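Local coordinates for heat shock protein 16 (Schizosaccharomyces pombe, PDB 3W1Z) that probably acts as a small heat shock protein chaperone that binds unfolded proteins, built from alpha-crystallin domain subunits assembled into a 16-mer, at residues E34-I39 against F100-T105; V41-D46 against L128-K133; S49-L54 against L123-L128; G75-E80 against R95-F100. All blocks are in the same frame, centred on the assembly; numbering follows the deposited sequence.

Contact 1 of 4, residues E34-I39 against F100-T105; sequences ELSPSI and FSRTIT
Ile39 reaches Arg102 from the opposite direction and lays its CD1 methyl over one face of the guanidinium, 3.3 Å from NH2 and displaced toward the rim of the flat group. CG1 of Ile39 sits between its backbone N and carbonyl carbon (chi1 68°), which carries CD1 over the cation and on to CG2 of Ile104, 3.7 Å away. Arg102 starts out extended, with CG opposite its own N (chi1 -177°), then bends at chi2, so NH1 arrives 2.7 Å from Pro37 O, a carbonyl lying at the guanidinium edge. The charge is met by Glu94 of a second subunit, which forms a salt bridge with NH1, while NH2 donates to Tyr23 O. Pro37 slides past the aliphatic base of Arg102, its CG 3.9 Å from Arg102 CB, and crosses Phe100 at about a right angle, CD lying 4.0 Å from Phe100 CB. A rigid proline suits this place, filling the angle between ring and arginine without a backbone N-H to satisfy. Nearer the start of the loop, Leu35 and Phe100 form a single backbone bridge, in which Ser101 N makes a weak 3.4 Å bond to Leu35 O. Here the loop entering strand 39-43 lies against edge strand 98-105, closing one side of the two-sheet beta sandwich of the alpha-crystallin domain beside a subunit interface.

Contact 2 of 4, residues V41-D46 against L128-K133; sequences VHEGKD and LPKVEK
Lys130 reaches across to the turn after strand 39-43 and delivers its ammonium to Glu43 and Gly44. Its backbone comes first: Lys130 N donates to Asp46 O at 2.8 Å. The same oxygen lies 3.1 Å from Lys130 CB, so the side chain sets out against the carbonyl that holds its own amide. CG of Lys130, anti to the carbonyl carbon (chi1 -65°), continues past Asp46 O at 3.6 Å. CD of Lys130 passes 3.6 Å from Glu43 OE2, and a bend at chi3 then turns CE toward Gly44 O. At the tip, Lys130 NZ forms a salt bridge with Glu43 OE2 at 2.8 Å, meeting that oxygen on its anti side and 23° out of the carboxylate plane. NZ also points at Gly44 O, but the modelled separation is too short for its exact length to be trusted. Glu43 crosses the lysine at about a right angle, its extended chain bringing OE2 to the ammonium; OE1 has a long, weak ion pair with Arg91 of a second subunit, whose strand continues the sheet beyond strand 39-43. A methionine in place of Lys130 would probably leave Glu43 OE2 without its cation and the turn less firmly tied. A long, flexible, charged residue suits this surface position: one ammonium pairs with a carboxylate and lies close to a turn carbonyl, tying the turn to the segment leaving strand 123-129 through polar bonds with little apolar packing.

Contact 3 of 4, residues S49-L54 against L123-L128; sequences SVDVEL and LLTVTL
Thr125 OG1 donates to Asp51 OD1 at 2.6 Å, approaching nearly along the C-O axis of that oxygen. The two side chains lie alongside each other and point the same way, as partners in a non-hydrogen-bonded pair of an antiparallel ladder; OG1 stands beside its backbone N (chi1 -63°), which turns the hydroxyl to the carboxylate. The other oxygen, OD2, forms a salt bridge with Arg81 of a second subunit, so Thr125 probably helps to position an aspartate used at the interface. An alanine here would remove that hydroxyl and is likely to leave Asp51 OD1 without its donor and the carboxylate freer to turn. On either side of this pair the backbones join in two reciprocal couples: Val50 N to Val126 O and Val126 N to Val50 O, each 2.9 Å, and a like couple between Val52 and Leu124. On the face of Asp51 and Thr125, Leu123 CD1 comes within 3.2 Å of Val52 O and also touches Asp51 CB. The opposite face, with Val50, Val52, Leu124 and Val126, is apolar: Val50 CB and Val126 CB meet at 4.4 Å. Just past the strand, Leu54 CD1 touches Leu124 CB at 4.2 Å. Beta-branched valines suit an extended strand, and their face meets Ile73 and Leu71 of the other sheet. The chemistry thus largely divides by face, hydrocarbon filling the sandwich interior and the carboxylate serving the subunit contact.

Contact 4 of 4, residues G75-E80 against R95-F100; sequences GEVVNE and RRFGSF
Phe100 N donates to Gly75 O at 2.9 Å, and Gly75 N returns a bond of the same length to Phe100 O. Two residues further along, Val77 and Gly98 exchange a like pair of backbone bonds, with Gly98 N 2.9 Å from Val77 O. The Phe100 ring lies over Gly75: CA of the glycine is 3.8 Å from the ring centroid, a CH-pi contact over the face. A beta carbon at Gly75 would run into that ring, and the backbone angles of Gly75 by themselves call for glycine, as do those of Gly98. Val77 divides its branches between the two rings, CG2 touching Phe100 CD1 at 3.7 Å and CG1 touching Phe97 CD1 at 3.6 Å, a small forked residue able to touch both. Beyond the strands, Asn79 stacks its amide on Phe97, the planes 9° apart, with CB 3.5 Å from the centroid. With CG anti to its N (chi1 -176°), the amide spreads over the ring and OD1 accepts from Arg81 N. Arg95 joins Val78 O through a water, while its NE makes a salt bridge with Glu53 of a second subunit. This is an antiparallel pairing of strands 70-77 and 98-105 at the base of the long excursion that, in alpha-crystallin domains of this type, reaches across to the partner subunit.

Contact 3 is the buried core of the set, and contact 1 is partly buried, whereas contacts 2 and 4 lie at the surface with centres about 31 Å apart. Contacts 2 and 3 share strand 123-129 and Leu128: within the sheet the ladder is regular and valine-rich, but past the strand end charge takes over. Contacts 1 and 4 share Phe100 on strand 98-105, the first placing a loop against that strand, the second pairing it with strand 70-77. Leu54, just past strand 47-53, packs on the Phe100 ring and links contact 3 to contacts 1 and 4. All four contacts touch a second subunit, with acidic and arginine side chains prominent among their links across that boundary.

Contact 1 of 4, residues E34-I39 against F100-T105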
loop_
_atom_site.group_PDB
_atom_site.type_symbol
_atom_site.label_atom_id
_atom_site.label_comp_id
_atom_site.label_asym_id
_atom_site.label_seq_id
_atom_site.Cartn_x
_atom_site.Cartn_y
_atom_site.Cartn_z
ATOM N N GLU B 34 17.031 -22.023 -4.460
ATOM C CA GLU B 34 17.355 -22.495 -5.804
ATOM C C GLU B 34 17.226 -21.413 -6.872
ATOM O O GLU B 34 16.899 -20.263 -6.579
ATOM C CB GLU B 34 16.488 -23.696 -6.183
ATOM C CG GLU B 34 16.892 -24.995 -5.514
ATOM C CD GLU B 34 16.094 -26.172 -6.030
ATOM O OE1 GLU B 34 15.160 -25.944 -6.827
ATOM O OE2 GLU B 34 16.397 -27.320 -5.646
ATOM N N LEU B 35 17.483 -21.807 -8.115
ATOM C CA LEU B 35 17.432 -20.903 -9.256
ATOM C C LEU B 35 16.105 -21.076 -9.987
ATOM O O LEU B 35 15.611 -22.193 -10.128
ATOM C CB LEU B 35 18.590 -21.194 -10.218
ATOM C CG LEU B 35 20.024 -20.748 -9.895
ATOM C CD1 LEU B 35 20.538 -21.309 -8.575
ATOM C CD2 LEU B 35 20.955 -21.148 -11.030
ATOM N N SER B 36 15.525 -19.971 -10.446
ATOM C CA SER B 36 14.267 -20.033 -11.181
ATOM C C SER B 36 14.447 -19.601 -12.634
ATOM O O SER B 36 14.626 -18.417 -12.916
ATOM C CB SER B 36 13.204 -19.169 -10.499
ATOM O OG SER B 36 11.961 -19.264 -11.172
ATOM N N PRO B 37 14.394 -20.568 -13.562
ATOM C CA PRO B 37 14.560 -20.318 -14.998
ATOM C C PRO B 37 13.469 -19.424 -15.585
ATOM O O PRO B 37 12.316 -19.490 -15.159
ATOM C CB PRO B 37 14.489 -21.724 -15.610
ATOM C CG PRO B 37 13.823 -22.572 -14.574
ATOM C CD PRO B 37 14.254 -22.003 -13.264
ATOM N N SER B 38 13.841 -18.593 -16.556
ATOM C CA SER B 38 12.897 -17.696 -17.216
ATOM C C SER B 38 12.000 -18.459 -18.181
ATOM O O SER B 38 12.472 -19.301 -18.946
ATOM C CB SER B 38 13.639 -16.587 -17.963
ATOM O OG SER B 38 14.296 -15.716 -17.060
ATOM N N ILE B 39 10.704 -18.164 -18.147
ATOM C CA ILE B 39 9.750 -18.879 -18.988
ATOM C C ILE B 39 8.794 -17.974 -19.764
ATOM O O ILE B 39 8.472 -16.864 -19.338
ATOM C CB ILE B 39 8.906 -19.891 -18.175
ATOM C CG1 ILE B 39 7.962 -19.162 -17.217
ATOM C CG2 ILE B 39 9.800 -20.870 -17.425
ATOM C CD1 ILE B 39 6.995 -20.078 -16.506
ATOM N N PHE B 100 17.932 -26.117 -10.128
ATOM C CA PHE B 100 16.791 -25.282 -10.473
ATOM C C PHE B 100 15.482 -26.057 -10.383
ATOM O O PHE B 100 15.433 -27.249 -10.689
ATOM C CB PHE B 100 16.956 -24.673 -11.872
ATOM C CG PHE B 100 16.937 -25.682 -12.990
ATOM C CD1 PHE B 100 18.115 -26.242 -13.454
ATOM C CD2 PHE B 100 15.743 -26.056 -13.589
ATOM C CE1 PHE B 100 18.103 -27.163 -14.487
ATOM C CE2 PHE B 100 15.723 -26.978 -14.617
ATOM C CZ PHE B 100 16.904 -27.532 -15.068
ATOM N N SER B 101 14.430 -25.377 -9.944
ATOM C CA SER B 101 13.087 -25.935 -9.990
ATOM C C SER B 101 12.081 -24.835 -10.301
ATOM O O SER B 101 12.132 -23.750 -9.722
ATOM C CB SER B 101 12.736 -26.623 -8.669
ATOM O OG SER B 101 11.613 -27.475 -8.819
ATOM N N ARG B 102 11.171 -25.120 -11.224
ATOM C CA ARG B 102 10.126 -24.180 -11.592
ATOM C C ARG B 102 8.796 -24.912 -11.686
ATOM O O ARG B 102 8.637 -25.835 -12.486
ATOM C CB ARG B 102 10.452 -23.504 -12.926
ATOM C CG ARG B 102 9.451 -22.436 -13.354
ATOM C CD ARG B 102 9.487 -21.229 -12.426
ATOM N NE ARG B 102 8.501 -20.218 -12.801
ATOM C CZ ARG B 102 8.771 -19.137 -13.524
ATOM N NH1 ARG B 102 10.005 -18.912 -13.953
ATOM N NH2 ARG B 102 7.807 -18.274 -13.814
ATOM N N THR B 103 7.843 -24.500 -10.859
ATOM C CA THR B 103 6.516 -25.093 -10.878
ATOM C C THR B 103 5.486 -24.053 -11.289
ATOM O O THR B 103 5.437 -22.961 -10.727
ATOM C CB THR B 103 6.124 -25.659 -9.501
ATOM O OG1 THR B 103 7.152 -26.539 -9.030
ATOM C CG2 THR B 103 4.812 -26.422 -9.596
ATOM N N ILE B 104 4.674 -24.385 -12.286
ATOM C CA ILE B 104 3.560 -23.524 -12.655
ATOM C C ILE B 104 2.252 -24.303 -12.637
ATOM O O ILE B 104 2.193 -25.452 -13.073
ATOM C CB ILE B 104 3.758 -22.857 -14.037
ATOM C CG1 ILE B 104 3.952 -23.910 -15.131
ATOM C CG2 ILE B 104 4.937 -21.896 -14.003
ATOM C CD1 ILE B 104 4.020 -23.328 -16.529
ATOM N N THR B 105 1.206 -23.679 -12.110
ATOM C CA THR B 105 -0.115 -24.280 -12.135
ATOM C C THR B 105 -0.768 -23.922 -13.459
ATOM O O THR B 105 -0.973 -22.751 -13.752
ATOM C CB THR B 105 -0.992 -23.756 -10.985
ATOM O OG1 THR B 105 -0.348 -24.014 -9.731
ATOM C CG2 THR B 105 -2.352 -24.432 -11.002
#

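Contact 2 of 4, residues V41-D46 against L128-K133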
loop_
_atom_site.group_PDB
_atom_site.type_symbol
_atom_site.label_atom_id
_atom_site.label_comp_id
_atom_site.label_asym_id
_atom_site.label_seq_id
_atom_site.Cartn_x
_atom_site.Cartn_y
_atom_site.Cartn_z
ATOM N N VAL B 41 4.926 -18.416 -21.449
ATOM C CA VAL B 41 3.763 -19.284 -21.570
ATOM C C VAL B 41 2.829 -18.777 -22.659
ATOM O O VAL B 41 2.411 -17.619 -22.642
ATOM C CB VAL B 41 2.988 -19.397 -20.245
ATOM C CG1 VAL B 41 1.849 -20.396 -20.385
ATOM C CG2 VAL B 41 3.920 -19.809 -19.119
ATOM N N HIS B 42 2.513 -19.646 -23.613
ATOM C CA HIS B 42 1.600 -19.294 -24.693
ATOM C C HIS B 42 0.410 -20.238 -24.713
ATOM O O HIS B 42 0.557 -21.436 -24.479
ATOM C CB HIS B 42 2.316 -19.335 -26.042
ATOM C CG HIS B 42 3.394 -18.299 -26.185
ATOM N ND1 HIS B 42 4.594 -18.390 -25.529
ATOM C CD2 HIS B 42 3.430 -17.157 -26.909
ATOM C CE1 HIS B 42 5.341 -17.336 -25.843
ATOM N NE2 HIS B 42 4.659 -16.581 -26.674
ATOM N N GLU B 43 -0.770 -19.698 -24.991
ATOM C CA GLU B 43 -1.963 -20.525 -25.080
ATOM C C GLU B 43 -2.767 -20.241 -26.341
ATOM O O GLU B 43 -3.281 -19.138 -26.529
ATOM C CB GLU B 43 -2.853 -20.334 -23.849
ATOM C CG GLU B 43 -4.007 -21.324 -23.781
ATOM C CD GLU B 43 -5.073 -20.925 -22.780
ATOM O OE1 GLU B 43 -4.935 -19.856 -22.153
ATOM O OE2 GLU B 43 -6.054 -21.681 -22.623
ATOM N N GLY B 44 -2.866 -21.244 -27.204
ATOM C CA GLY B 44 -3.819 -21.209 -28.295
ATOM C C GLY B 44 -5.087 -21.834 -27.757
ATOM O O GLY B 44 -5.083 -22.364 -26.647
ATOM N N LYS B 45 -6.167 -21.803 -28.530
ATOM C CA LYS B 45 -7.422 -22.400 -28.082
ATOM C C LYS B 45 -7.312 -23.927 -28.089
ATOM O O LYS B 45 -8.200 -24.632 -27.612
ATOM C CB LYS B 45 -8.589 -21.931 -28.955
ATOM C CG LYS B 45 -9.965 -22.202 -28.356
ATOM C CD LYS B 45 -11.083 -21.557 -29.162
ATOM C CE LYS B 45 -11.480 -20.198 -28.601
ATOM N NZ LYS B 45 -10.407 -19.177 -28.747
ATOM N N ASP B 46 -6.194 -24.425 -28.608
ATOM C CA ASP B 46 -5.966 -25.858 -28.743
ATOM C C ASP B 46 -4.915 -26.404 -27.770
ATOM O O ASP B 46 -5.218 -27.272 -26.956
ATOM C CB ASP B 46 -5.624 -26.201 -30.191
ATOM C CG ASP B 46 -6.760 -25.875 -31.142
ATOM O OD1 ASP B 46 -7.584 -26.772 -31.417
ATOM O OD2 ASP B 46 -6.839 -24.716 -31.599
ATOM N N LEU B 128 1.406 -28.986 -23.835
ATOM C CA LEU B 128 0.266 -29.631 -23.197
ATOM C C LEU B 128 -1.000 -29.397 -24.015
ATOM O O LEU B 128 -1.500 -28.276 -24.088
ATOM C CB LEU B 128 0.076 -29.113 -21.766
ATOM C CG LEU B 128 1.279 -29.147 -20.815
ATOM C CD1 LEU B 128 2.105 -27.869 -20.914
ATOM C CD2 LEU B 128 0.827 -29.381 -19.382
ATOM N N PRO B 129 -1.514 -30.459 -24.652
ATOM C CA PRO B 129 -2.725 -30.337 -25.469
ATOM C C PRO B 129 -3.958 -30.136 -24.598
ATOM O O PRO B 129 -4.132 -30.872 -23.631
ATOM C CB PRO B 129 -2.805 -31.690 -26.192
ATOM C CG PRO B 129 -1.624 -32.507 -25.703
ATOM C CD PRO B 129 -1.122 -31.862 -24.461
ATOM N N LYS B 130 -4.810 -29.179 -24.946
ATOM C CA LYS B 130 -6.029 -28.951 -24.178
ATOM C C LYS B 130 -7.204 -29.717 -24.764
ATOM O O LYS B 130 -7.387 -29.765 -25.980
ATOM C CB LYS B 130 -6.379 -27.463 -24.115
ATOM C CG LYS B 130 -5.375 -26.600 -23.377
ATOM C CD LYS B 130 -5.813 -25.145 -23.390
ATOM C CE LYS B 130 -6.120 -24.686 -24.805
ATOM N NZ LYS B 130 -6.478 -23.243 -24.867
ATOM N N VAL B 131 -7.995 -30.320 -23.884
ATOM C CA VAL B 131 -9.245 -30.946 -24.287
ATOM C C VAL B 131 -10.408 -30.176 -23.664
ATOM O O VAL B 131 -10.338 -29.764 -22.506
ATOM C CB VAL B 131 -9.290 -32.441 -23.893
ATOM C CG1 VAL B 131 -8.194 -33.208 -24.615
ATOM C CG2 VAL B 131 -9.149 -32.610 -22.387
ATOM N N GLU B 132 -11.460 -29.953 -24.445
ATOM C CA GLU B 132 -12.621 -29.217 -23.955
ATOM C C GLU B 132 -13.294 -29.935 -22.793
ATOM O O GLU B 132 -13.430 -29.377 -21.702
ATOM C CB GLU B 132 -13.627 -28.971 -25.082
ATOM C CG GLU B 132 -15.047 -28.697 -24.608
ATOM C CD GLU B 132 -15.937 -29.921 -24.711
ATOM O OE1 GLU B 132 -15.793 -30.677 -25.696
ATOM O OE2 GLU B 132 -16.767 -30.135 -23.802
ATOM N N LYS B 133 -13.704 -31.175 -23.034
ATOM C CA LYS B 133 -14.373 -31.958 -22.009
ATOM C C LYS B 133 -13.346 -32.695 -21.178
ATOM O O LYS B 133 -12.534 -33.456 -21.717
ATOM C CB LYS B 133 -15.344 -32.960 -22.628
ATOM C CG LYS B 133 -16.084 -33.796 -21.596
ATOM C CD LYS B 133 -16.792 -32.894 -20.595
ATOM C CE LYS B 133 -16.761 -33.477 -19.194
ATOM N NZ LYS B 133 -17.244 -32.481 -18.205
#

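Contact 3 of 4, residues S49-L54 against L123-L128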
loop_
_atom_site.group_PDB
_atom_site.type_symbol
_atom_site.label_atom_id
_atom_site.label_comp_id
_atom_site.label_asym_id
_atom_site.label_seq_id
_atom_site.Cartn_x
_atom_site.Cartn_y
_atom_site.Cartn_z
ATOM N N SER B 49 1.856 -24.010 -24.721
ATOM C CA SER B 49 3.292 -24.242 -24.801
ATOM C C SER B 49 4.058 -23.445 -23.751
ATOM O O SER B 49 3.769 -22.270 -23.511
ATOM C CB SER B 49 3.807 -23.895 -26.199
ATOM O OG SER B 49 3.521 -22.546 -26.526
ATOM N N VAL B 50 5.034 -24.096 -23.128
ATOM C CA VAL B 50 5.895 -23.448 -22.149
ATOM C C VAL B 50 7.348 -23.498 -22.606
ATOM O O VAL B 50 7.901 -24.575 -22.833
ATOM C CB VAL B 50 5.782 -24.109 -20.764
ATOM C CG1 VAL B 50 6.714 -23.428 -19.774
ATOM C CG2 VAL B 50 4.345 -24.060 -20.269
ATOM N N ASP B 51 7.959 -22.326 -22.746
ATOM C CA ASP B 51 9.351 -22.226 -23.168
ATOM C C ASP B 51 10.241 -21.820 -21.999
ATOM O O ASP B 51 10.118 -20.720 -21.467
ATOM C CB ASP B 51 9.488 -21.224 -24.313
ATOM C CG ASP B 51 8.789 -21.687 -25.575
ATOM O OD1 ASP B 51 9.056 -22.823 -26.022
ATOM O OD2 ASP B 51 7.965 -20.919 -26.115
ATOM N N VAL B 52 11.136 -22.723 -21.613
ATOM C CA VAL B 52 11.996 -22.534 -20.452
ATOM C C VAL B 52 13.452 -22.406 -20.887
ATOM O O VAL B 52 13.948 -23.223 -21.660
ATOM C CB VAL B 52 11.873 -23.729 -19.488
ATOM C CG1 VAL B 52 12.573 -23.433 -18.173
ATOM C CG2 VAL B 52 10.410 -24.070 -19.253
ATOM N N GLU B 53 14.142 -21.390 -20.380
ATOM C CA GLU B 53 15.528 -21.155 -20.773
ATOM C C GLU B 53 16.503 -21.900 -19.869
ATOM O O GLU B 53 16.595 -21.623 -18.672
ATOM C CB GLU B 53 15.844 -19.659 -20.772
ATOM C CG GLU B 53 15.110 -18.873 -21.845
ATOM C CD GLU B 53 15.481 -17.403 -21.848
ATOM O OE1 GLU B 53 16.070 -16.933 -20.852
ATOM O OE2 GLU B 53 15.185 -16.717 -22.850
ATOM N N LEU B 54 17.230 -22.848 -20.453
ATOM C CA LEU B 54 18.194 -23.648 -19.706
ATOM C C LEU B 54 19.540 -23.746 -20.426
ATOM O O LEU B 54 19.938 -24.832 -20.849
ATOM C CB LEU B 54 17.636 -25.054 -19.468
ATOM C CG LEU B 54 16.341 -25.169 -18.661
ATOM C CD1 LEU B 54 15.849 -26.609 -18.632
ATOM C CD2 LEU B 54 16.546 -24.642 -17.251
ATOM N N LEU B 123 16.905 -24.348 -24.863
ATOM C CA LEU B 123 15.494 -24.045 -24.664
ATOM C C LEU B 123 14.666 -25.323 -24.581
ATOM O O LEU B 123 14.703 -26.165 -25.482
ATOM C CB LEU B 123 14.961 -23.137 -25.775
ATOM C CG LEU B 123 13.528 -22.627 -25.580
ATOM C CD1 LEU B 123 13.444 -21.659 -24.408
ATOM C CD2 LEU B 123 12.999 -21.980 -26.851
ATOM N N LEU B 124 13.927 -25.458 -23.487
ATOM C CA LEU B 124 13.036 -26.590 -23.286
ATOM C C LEU B 124 11.596 -26.178 -23.546
ATOM O O LEU B 124 11.056 -25.314 -22.860
ATOM C CB LEU B 124 13.160 -27.114 -21.858
ATOM C CG LEU B 124 12.092 -28.134 -21.461
ATOM C CD1 LEU B 124 12.433 -29.515 -22.001
ATOM C CD2 LEU B 124 11.914 -28.162 -19.956
ATOM N N THR B 125 10.972 -26.801 -24.537
ATOM C CA THR B 125 9.583 -26.511 -24.860
ATOM C C THR B 125 8.672 -27.664 -24.462
ATOM O O THR B 125 8.778 -28.769 -24.996
ATOM C CB THR B 125 9.398 -26.211 -26.358
ATOM O OG1 THR B 125 10.144 -25.040 -26.708
ATOM C CG2 THR B 125 7.928 -25.982 -26.675
ATOM N N VAL B 126 7.782 -27.402 -23.511
ATOM C CA VAL B 126 6.778 -28.379 -23.115
ATOM C C VAL B 126 5.466 -28.052 -23.817
ATOM O O VAL B 126 5.085 -26.886 -23.922
ATOM C CB VAL B 126 6.564 -28.388 -21.589
ATOM C CG1 VAL B 126 5.591 -29.490 -21.190
ATOM C CG2 VAL B 126 7.890 -28.564 -20.868
ATOM N N THR B 127 4.786 -29.081 -24.307
ATOM C CA THR B 127 3.523 -28.893 -25.010
ATOM C C THR B 127 2.398 -29.694 -24.366
ATOM O O THR B 127 2.427 -30.925 -24.351
ATOM C CB THR B 127 3.642 -29.283 -26.494
ATOM O OG1 THR B 127 4.591 -30.349 -26.631
ATOM C CG2 THR B 127 4.112 -28.095 -27.317
ATOM N N LEU B 128 1.406 -28.986 -23.835
ATOM C CA LEU B 128 0.266 -29.631 -23.197
ATOM C C LEU B 128 -1.000 -29.397 -24.015
ATOM O O LEU B 128 -1.500 -28.276 -24.088
ATOM C CB LEU B 128 0.076 -29.113 -21.766
ATOM C CG LEU B 128 1.279 -29.147 -20.815
ATOM C CD1 LEU B 128 2.105 -27.869 -20.914
ATOM C CD2 LEU B 128 0.827 -29.381 -19.382
#

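Contact 4 of 4, residues G75-E80 against R95-F100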
loop_
_atom_site.group_PDB
_atom_site.type_symbol
_atom_site.label_atom_id
_atom_site.label_comp_id
_atom_site.label_asym_id
_atom_site.label_seq_id
_atom_site.Cartn_x
_atom_site.Cartn_y
_atom_site.Cartn_z
ATOM N N GLY B 75 16.038 -29.638 -12.227
ATOM C CA GLY B 75 17.335 -30.103 -12.675
ATOM C C GLY B 75 18.494 -29.392 -12.012
ATOM O O GLY B 75 18.373 -28.869 -10.905
ATOM N N GLU B 76 19.628 -29.376 -12.702
ATOM C CA GLU B 76 20.853 -28.823 -12.147
ATOM C C GLU B 76 21.620 -28.040 -13.205
ATOM O O GLU B 76 21.675 -28.441 -14.368
ATOM C CB GLU B 76 21.722 -29.961 -11.614
ATOM C CG GLU B 76 22.865 -29.532 -10.716
ATOM C CD GLU B 76 23.663 -30.715 -10.204
ATOM O OE1 GLU B 76 23.946 -31.632 -11.004
ATOM O OE2 GLU B 76 23.997 -30.736 -9.000
ATOM N N VAL B 77 22.204 -26.917 -12.801
ATOM C CA VAL B 77 23.140 -26.209 -13.661
ATOM C C VAL B 77 24.525 -26.309 -13.040
ATOM O O VAL B 77 24.812 -25.679 -12.023
ATOM C CB VAL B 77 22.761 -24.729 -13.835
ATOM C CG1 VAL B 77 23.684 -24.066 -14.849
ATOM C CG2 VAL B 77 21.314 -24.601 -14.275
ATOM N N VAL B 78 25.382 -27.105 -13.667
ATOM C CA VAL B 78 26.708 -27.379 -13.136
ATOM C C VAL B 78 27.714 -26.354 -13.640
ATOM O O VAL B 78 27.702 -25.989 -14.815
ATOM C CB VAL B 78 27.179 -28.803 -13.522
ATOM C CG1 VAL B 78 28.645 -29.011 -13.171
ATOM C CG2 VAL B 78 26.312 -29.852 -12.843
ATOM N N ASN B 79 28.589 -25.898 -12.750
ATOM C CA ASN B 79 29.668 -25.016 -13.155
ATOM C C ASN B 79 30.871 -25.873 -13.510
ATOM O O ASN B 79 31.511 -26.460 -12.638
ATOM C CB ASN B 79 30.020 -24.056 -12.017
ATOM C CG ASN B 79 31.085 -23.049 -12.406
ATOM O OD1 ASN B 79 31.361 -22.842 -13.588
ATOM N ND2 ASN B 79 31.687 -22.411 -11.408
ATOM N N GLU B 80 31.183 -25.931 -14.800
ATOM C CA GLU B 80 32.249 -26.794 -15.291
ATOM C C GLU B 80 33.602 -26.147 -15.043
ATOM O O GLU B 80 34.637 -26.814 -15.052
ATOM C CB GLU B 80 32.057 -27.083 -16.782
ATOM C CG GLU B 80 30.710 -27.709 -17.117
ATOM C CD GLU B 80 30.569 -28.054 -18.588
ATOM O OE1 GLU B 80 30.913 -27.205 -19.438
ATOM O OE2 GLU B 80 30.115 -29.177 -18.892
ATOM N N ARG B 95 27.371 -15.715 -14.533
ATOM C CA ARG B 95 26.571 -16.939 -14.566
ATOM C C ARG B 95 26.217 -17.463 -13.180
ATOM O O ARG B 95 27.030 -17.423 -12.259
ATOM C CB ARG B 95 27.263 -18.032 -15.388
ATOM C CG ARG B 95 27.281 -17.768 -16.887
ATOM C CD ARG B 95 27.783 -18.979 -17.657
ATOM N NE ARG B 95 26.836 -20.090 -17.615
ATOM C CZ ARG B 95 27.162 -21.362 -17.826
ATOM N NH1 ARG B 95 28.421 -21.694 -18.081
ATOM N NH2 ARG B 95 26.233 -22.305 -17.769
ATOM N N ARG B 96 24.991 -17.955 -13.046
ATOM C CA ARG B 96 24.515 -18.502 -11.784
ATOM C C ARG B 96 24.363 -20.013 -11.895
ATOM O O ARG B 96 23.755 -20.514 -12.840
ATOM C CB ARG B 96 23.182 -17.861 -11.389
ATOM C CG ARG B 96 23.247 -16.348 -11.254
ATOM C CD ARG B 96 24.168 -15.931 -10.115
ATOM N NE ARG B 96 24.462 -14.501 -10.145
ATOM C CZ ARG B 96 25.607 -13.981 -10.580
ATOM N NH1 ARG B 96 26.576 -14.774 -11.014
ATOM N NH2 ARG B 96 25.785 -12.667 -10.574
ATOM N N PHE B 97 24.923 -20.736 -10.930
ATOM C CA PHE B 97 24.911 -22.193 -10.967
ATOM C C PHE B 97 24.231 -22.806 -9.749
ATOM O O PHE B 97 24.181 -22.201 -8.677
ATOM C CB PHE B 97 26.336 -22.734 -11.094
ATOM C CG PHE B 97 27.051 -22.273 -12.328
ATOM C CD1 PHE B 97 26.814 -22.883 -13.548
ATOM C CD2 PHE B 97 27.960 -21.229 -12.270
ATOM C CE1 PHE B 97 27.470 -22.465 -14.688
ATOM C CE2 PHE B 97 28.621 -20.805 -13.408
ATOM C CZ PHE B 97 28.375 -21.423 -14.618
ATOM N N GLY B 98 23.702 -24.011 -9.926
ATOM C CA GLY B 98 23.054 -24.726 -8.845
ATOM C C GLY B 98 21.918 -25.586 -9.357
ATOM O O GLY B 98 21.817 -25.851 -10.555
ATOM N N SER B 99 21.059 -26.022 -8.443
ATOM C CA SER B 99 19.868 -26.767 -8.816
ATOM C C SER B 99 18.737 -25.795 -9.122
ATOM O O SER B 99 18.601 -24.764 -8.463
ATOM C CB SER B 99 19.458 -27.714 -7.688
ATOM O OG SER B 99 19.306 -27.011 -6.467
ATOM N N PHE B 100 17.932 -26.117 -10.128
ATOM C CA PHE B 100 16.791 -25.282 -10.473
ATOM C C PHE B 100 15.482 -26.057 -10.383
ATOM O O PHE B 100 15.433 -27.249 -10.689
ATOM C CB PHE B 100 16.956 -24.673 -11.872
ATOM C CG PHE B 100 16.937 -25.682 -12.990
ATOM C CD1 PHE B 100 18.115 -26.242 -13.454
ATOM C CD2 PHE B 100 15.743 -26.056 -13.589
ATOM C CE1 PHE B 100 18.103 -27.163 -14.487
ATOM C CE2 PHE B 100 15.723 -26.978 -14.617
ATOM C CZ PHE B 100 16.904 -27.532 -15.068
HETATM O O HOH W 1 26.736 -25.169 -17.033
#